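Local coordinates for putative exported protein (Bordetella pertussis, PDB 2DVZ) that probably serves as the periplasmic solute receptor of a tripartite tricarboxylate transporter-type uptake system, binding glutamate as its ligand, at residues K19-I24 against Q50-E55; M212-P217 against K224-F229. One frame throughout, in Å; residues are numbered along the deposited sequence.

Contact 1: residues K19-I24 against Q50-E55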
loop_
_atom_site.group_PDB
_atom_site.type_symbol
_atom_site.label_atom_id
_atom_site.label_comp_id
_atom_site.label_asym_id
_atom_site.label_seq_id
_atom_site.Cartn_x
_atom_site.Cartn_y
_atom_site.Cartn_z
ATOM N N LYS A 19 -0.020 -25.372 -14.115
ATOM C CA LYS A 19 1.197 -24.666 -14.477
ATOM C C LYS A 19 1.425 -23.425 -13.544
ATOM O O LYS A 19 0.581 -23.105 -12.703
ATOM C CB LYS A 19 1.087 -24.256 -15.949
ATOM C CG LYS A 19 0.046 -23.214 -16.208
ATOM C CD LYS A 19 -0.172 -22.951 -17.664
ATOM C CE LYS A 19 -1.096 -21.787 -17.812
ATOM N NZ LYS A 19 -1.721 -21.624 -19.155
ATOM N N ALA A 20 2.566 -22.752 -13.718
ATOM C CA ALA A 20 2.898 -21.494 -13.041
ATOM C C ALA A 20 1.822 -20.421 -13.147
ATOM O O ALA A 20 1.178 -20.245 -14.197
ATOM C CB ALA A 20 4.233 -20.921 -13.563
ATOM N N ILE A 21 1.671 -19.688 -12.041
ATOM C CA ILE A 21 0.754 -18.560 -11.960
ATOM C C ILE A 21 1.594 -17.282 -11.904
ATOM O O ILE A 21 2.519 -17.190 -11.111
ATOM C CB ILE A 21 -0.135 -18.661 -10.706
ATOM C CG1 ILE A 21 -0.935 -19.961 -10.710
ATOM C CG2 ILE A 21 -1.035 -17.456 -10.580
ATOM C CD1 ILE A 21 -1.082 -20.568 -9.357
ATOM N N ARG A 22 1.280 -16.338 -12.794
ATOM C CA ARG A 22 1.912 -15.051 -12.827
ATOM C C ARG A 22 1.171 -14.189 -11.797
ATOM O O ARG A 22 -0.070 -14.210 -11.708
ATOM C CB ARG A 22 1.819 -14.427 -14.236
ATOM C CG ARG A 22 2.562 -15.219 -15.342
ATOM C CD ARG A 22 2.183 -14.757 -16.788
ATOM N NE ARG A 22 2.342 -13.311 -16.956
ATOM C CZ ARG A 22 1.513 -12.526 -17.650
ATOM N NH1 ARG A 22 0.437 -13.035 -18.267
ATOM N NH2 ARG A 22 1.749 -11.210 -17.706
ATOM N N VAL A 23 1.946 -13.452 -11.009
ATOM C CA VAL A 23 1.379 -12.507 -10.074
ATOM C C VAL A 23 1.991 -11.154 -10.364
ATOM O O VAL A 23 3.189 -10.948 -10.213
ATOM C CB VAL A 23 1.607 -12.909 -8.598
ATOM C CG1 VAL A 23 0.914 -11.844 -7.622
ATOM C CG2 VAL A 23 1.046 -14.335 -8.342
ATOM N N ILE A 24 1.152 -10.237 -10.794
ATOM C CA ILE A 24 1.579 -8.907 -11.137
ATOM C C ILE A 24 1.502 -7.988 -9.923
ATOM O O ILE A 24 0.437 -7.775 -9.324
ATOM C CB ILE A 24 0.757 -8.323 -12.336
ATOM C CG1 ILE A 24 0.942 -9.171 -13.619
ATOM C CG2 ILE A 24 1.138 -6.864 -12.626
ATOM C CD1 ILE A 24 -0.114 -8.762 -14.782
ATOM N N GLN A 50 2.332 -25.369 -7.437
ATOM C CA GLN A 50 2.793 -24.668 -8.629
ATOM C C GLN A 50 3.531 -23.393 -8.257
ATOM O O GLN A 50 3.175 -22.732 -7.294
ATOM C CB GLN A 50 1.636 -24.329 -9.590
ATOM C CG GLN A 50 0.934 -25.519 -10.213
ATOM C CD GLN A 50 1.821 -26.427 -11.047
ATOM O OE1 GLN A 50 2.835 -26.003 -11.618
ATOM N NE2 GLN A 50 1.440 -27.693 -11.130
ATOM N N PRO A 51 4.578 -23.036 -9.021
ATOM C CA PRO A 51 5.150 -21.697 -8.773
ATOM C C PRO A 51 4.174 -20.536 -9.025
ATOM O O PRO A 51 3.324 -20.603 -9.917
ATOM C CB PRO A 51 6.318 -21.611 -9.765
ATOM C CG PRO A 51 5.977 -22.662 -10.831
ATOM C CD PRO A 51 5.310 -23.765 -10.078
HETATM N N MSE A 52 4.302 -19.511 -8.191
HETATM C CA MSE A 52 3.657 -18.238 -8.367
HETATM C C MSE A 52 4.754 -17.231 -8.591
HETATM O O MSE A 52 5.556 -16.973 -7.711
HETATM C CB MSE A 52 2.860 -17.881 -7.129
HETATM C CG MSE A 52 1.636 -18.756 -6.956
HETATM SE SE MSE A 52 0.600 -18.133 -5.464
HETATM C CE MSE A 52 -0.797 -17.076 -6.348
ATOM N N VAL A 53 4.802 -16.670 -9.789
ATOM C CA VAL A 53 5.956 -15.903 -10.189
ATOM C C VAL A 53 5.597 -14.426 -10.212
ATOM O O VAL A 53 4.733 -13.996 -10.954
ATOM C CB VAL A 53 6.534 -16.437 -11.540
ATOM C CG1 VAL A 53 7.778 -15.677 -11.953
ATOM C CG2 VAL A 53 6.871 -17.895 -11.387
ATOM N N VAL A 54 6.261 -13.661 -9.352
ATOM C CA VAL A 54 6.016 -12.225 -9.218
ATOM C C VAL A 54 6.640 -11.463 -10.386
ATOM O O VAL A 54 7.801 -11.689 -10.766
ATOM C CB VAL A 54 6.539 -11.687 -7.846
ATOM C CG1 VAL A 54 6.483 -10.170 -7.757
ATOM C CG2 VAL A 54 5.763 -12.307 -6.672
ATOM N N GLU A 55 5.835 -10.566 -10.946
ATOM C CA GLU A 55 6.229 -9.668 -12.011
ATOM C C GLU A 55 6.021 -8.274 -11.478
ATOM O O GLU A 55 4.911 -7.919 -11.091
ATOM C CB GLU A 55 5.295 -9.846 -13.225
ATOM C CG GLU A 55 5.747 -10.898 -14.182
ATOM C CD GLU A 55 4.683 -11.263 -15.228
ATOM O OE1 GLU A 55 3.903 -10.390 -15.678
ATOM O OE2 GLU A 55 4.664 -12.437 -15.621
#
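A parallel pair of strands, the first and last elements of a beta-alpha-beta unit, brings Ile21, Arg22, Val23 and Ile24 alongside Met52, Val53, Val54 and Glu55. Four backbone hydrogen bonds zip them together in the staggered pattern of parallel strands: Ile21 N reaches Pro51 O at 2.8 Å, Ile21 O takes Val53 N, Val53 O takes Val23 N, and Val23 O takes Glu55 N. The strand axes diverge by 30°, as expected of a twisted sheet.

Arg22 and Glu55 add a side-on salt bridge. Arg22 NE meets Glu55 OE2 at 2.8 Å, in the guanidinium plane and from the syn side of the carboxylate, while Arg22 NH2 reaches Glu55 OE1 at 3.1 Å. A bend at chi3 (53°) folds the arginine back so that its NE edge faces the acid, and the two planes lie only 22° apart. Lys57 forms a second salt bridge with Glu55 OE1, and the two positive partners probably help keep the carboxylate ionised.

Helix 32-48 crosses over between the two strands and covers the other face, where Met52 touches Thr41 and Met44. On this face Met52, a selenomethionine, runs beside Ile21, its CG 4.1 Å from Ile21 CD1; a bend at chi3 carries Met52 CE to 3.9 Å from Val23 CG2. Near the start of the pair, Ala20 CB rests 3.7 Å from Pro51 CG.

Contact 2: residues M212-P217 against K224-F229. With CD (cadmium ion), chain B.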
loop_
_atom_site.group_PDB
_atom_site.type_symbol
_atom_site.label_atom_id
_atom_site.label_comp_id
_atom_site.label_asym_id
_atom_site.label_seq_id
_atom_site.Cartn_x
_atom_site.Cartn_y
_atom_site.Cartn_z
HETATM N N MSE A 212 7.457 9.417 12.497
HETATM C CA MSE A 212 6.796 10.435 13.282
HETATM C C MSE A 212 5.434 10.027 13.797
HETATM O O MSE A 212 5.047 10.414 14.906
HETATM C CB MSE A 212 6.708 11.770 12.502
HETATM C CG MSE A 212 8.070 12.440 12.293
HETATM SE SE MSE A 212 8.993 13.071 13.937
HETATM C CE MSE A 212 9.971 11.461 14.408
ATOM N N ALA A 213 4.702 9.284 12.966
ATOM C CA ALA A 213 3.381 8.730 13.292
ATOM C C ALA A 213 3.105 7.544 12.377
ATOM O O ALA A 213 3.674 7.449 11.307
ATOM C CB ALA A 213 2.294 9.781 13.120
ATOM N N ILE A 214 2.240 6.636 12.805
ATOM C CA ILE A 214 1.806 5.503 11.981
ATOM C C ILE A 214 0.293 5.613 11.853
ATOM O O ILE A 214 -0.363 6.187 12.747
ATOM C CB ILE A 214 2.206 4.078 12.553
ATOM C CG1 ILE A 214 1.659 3.847 13.970
ATOM C CG2 ILE A 214 3.706 3.842 12.494
ATOM C CD1 ILE A 214 1.701 2.367 14.405
ATOM N N ALA A 215 -0.251 5.123 10.741
ATOM C CA ALA A 215 -1.713 5.013 10.605
ATOM C C ALA A 215 -2.180 3.569 10.947
ATOM O O ALA A 215 -1.934 2.627 10.221
ATOM C CB ALA A 215 -2.198 5.484 9.233
ATOM N N TRP A 216 -2.805 3.419 12.100
ATOM C CA TRP A 216 -3.069 2.112 12.690
ATOM C C TRP A 216 -3.970 2.345 13.904
ATOM O O TRP A 216 -3.996 3.452 14.459
ATOM C CB TRP A 216 -1.754 1.445 13.090
ATOM C CG TRP A 216 -1.798 -0.045 13.211
ATOM C CD1 TRP A 216 -1.535 -0.795 14.344
ATOM C CD2 TRP A 216 -2.102 -0.997 12.166
ATOM N NE1 TRP A 216 -1.648 -2.139 14.063
ATOM C CE2 TRP A 216 -1.996 -2.293 12.739
ATOM C CE3 TRP A 216 -2.446 -0.880 10.816
ATOM C CZ2 TRP A 216 -2.232 -3.461 11.997
ATOM C CZ3 TRP A 216 -2.704 -2.026 10.084
ATOM C CH2 TRP A 216 -2.582 -3.306 10.672
ATOM N N PRO A 217 -4.761 1.330 14.293
ATOM C CA PRO A 217 -5.583 1.532 15.499
ATOM C C PRO A 217 -4.791 1.744 16.774
ATOM O O PRO A 217 -5.239 2.437 17.648
ATOM C CB PRO A 217 -6.441 0.233 15.580
ATOM C CG PRO A 217 -6.425 -0.329 14.196
ATOM C CD PRO A 217 -5.042 0.033 13.648
ATOM N N LYS A 224 7.166 0.651 19.321
ATOM C CA LYS A 224 6.164 0.964 20.339
ATOM C C LYS A 224 6.041 2.442 20.682
ATOM O O LYS A 224 4.946 2.930 20.965
ATOM C CB LYS A 224 6.420 0.115 21.596
ATOM C CG LYS A 224 5.199 -0.730 21.936
ATOM C CD LYS A 224 5.437 -1.757 23.016
ATOM C CE LYS A 224 4.071 -1.943 23.745
ATOM N NZ LYS A 224 3.795 -3.279 24.362
ATOM N N ASP A 225 7.150 3.161 20.602
ATOM C CA ASP A 225 7.185 4.579 20.910
ATOM C C ASP A 225 6.679 5.552 19.858
ATOM O O ASP A 225 6.539 6.702 20.147
ATOM C CB ASP A 225 8.588 4.927 21.321
ATOM C CG ASP A 225 8.942 4.300 22.640
ATOM O OD1 ASP A 225 8.065 4.342 23.521
ATOM O OD2 ASP A 225 10.044 3.768 22.798
ATOM N N VAL A 226 6.407 5.070 18.639
ATOM C CA VAL A 226 5.812 5.875 17.575
ATOM C C VAL A 226 4.309 5.959 17.805
ATOM O O VAL A 226 3.621 4.938 17.874
ATOM C CB VAL A 226 6.173 5.316 16.118
ATOM C CG1 VAL A 226 5.581 6.206 14.971
ATOM C CG2 VAL A 226 7.697 5.120 15.953
ATOM N N PRO A 227 3.780 7.188 17.947
ATOM C CA PRO A 227 2.328 7.297 18.152
ATOM C C PRO A 227 1.534 7.073 16.870
ATOM O O PRO A 227 2.057 7.270 15.789
ATOM C CB PRO A 227 2.148 8.796 18.544
ATOM C CG PRO A 227 3.249 9.475 17.770
ATOM C CD PRO A 227 4.430 8.522 17.953
ATOM N N THR A 228 0.256 6.739 17.008
ATOM C CA THR A 228 -0.652 6.767 15.869
ATOM C C THR A 228 -1.033 8.216 15.552
ATOM O O THR A 228 -0.746 9.142 16.361
ATOM C CB THR A 228 -1.907 5.934 16.128
ATOM O OG1 THR A 228 -2.809 6.670 16.971
ATOM C CG2 THR A 228 -1.528 4.660 16.791
ATOM N N PHE A 229 -1.687 8.411 14.396
ATOM C CA PHE A 229 -2.158 9.724 14.011
ATOM C C PHE A 229 -3.258 10.212 14.930
ATOM O O PHE A 229 -3.445 11.429 15.072
ATOM C CB PHE A 229 -2.648 9.734 12.551
ATOM C CG PHE A 229 -1.533 9.913 11.547
ATOM C CD1 PHE A 229 -0.995 11.182 11.299
ATOM C CD2 PHE A 229 -1.020 8.821 10.852
ATOM C CE1 PHE A 229 0.051 11.339 10.353
ATOM C CE2 PHE A 229 0.025 8.961 9.935
ATOM C CZ PHE A 229 0.557 10.225 9.690
HETATM CD CD CD B . 9.746 3.011 24.959
HETATM O O HOH W 1 8.708 1.474 24.674
HETATM O O HOH W 2 11.148 2.016 26.788
#
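Met212 meets Pro227 through its backbone, the carbonyl O lying 3.5 Å from Pro227 CG. At Ala213 the methyl sits squarely over one face of the Phe229 ring, a CH-pi contact with CB 3.8 Å from the centroid and 6° off the ring normal, while its CA packs against Val226 CG1. Ile214 makes the single beta bridge, with Thr228. Its N donates to Pro227 O at 3.1 Å, in the carbonyl plane, and its O accepts a weak, bent bond from Phe229 N. Further out, Ile214 CG2 is 3.9 Å from Val226 CG1. Ala215 N and CA lie at the edge of the phenyl ring, near its plane, and Ala215 CB is 3.9 Å from Phe229 CD2. Met158 and Phe162 of helix 154-166 also touch that ring. Trp216 O then approaches Thr228 CG2 at 3.6 Å and takes a hydrogen bond from Asn238. Beyond the packed part, Asp225 chelates a cadmium ion through both carboxylate oxygens, OD2 being the nearer at 2.3 Å. Met212 and Ala213 both face Val119 on the neighbouring strand 106-121, a classic beta bulge, beside which the returning loop is joined to strand 210-215 by a single bridge and by the packing of Phe229 and Val226.

Overall arrangement
Both contacts reach one mixed, branched sheet, contact 1 with both its strands and contact 2 with strand 210-215, but they lie on opposite sides of the chain's centre, their own centres 35 Å apart and their nearest atoms about 20 Å apart. They come in series along the sequence, contact 1 closing well before contact 2 opens. Strand 21-25 of contact 1 pairs with strand 78-82, which leads through strand 241-248 to strand 106-121, the partner of strand 210-215 in contact 2. The side chain of Val54 is about 11 Å from the bound glutamate and that of Trp216 about 12 Å. The two thus illustrate how distant parts of a periplasmic binding protein fold, both away from the ligand, are connected through the sheet.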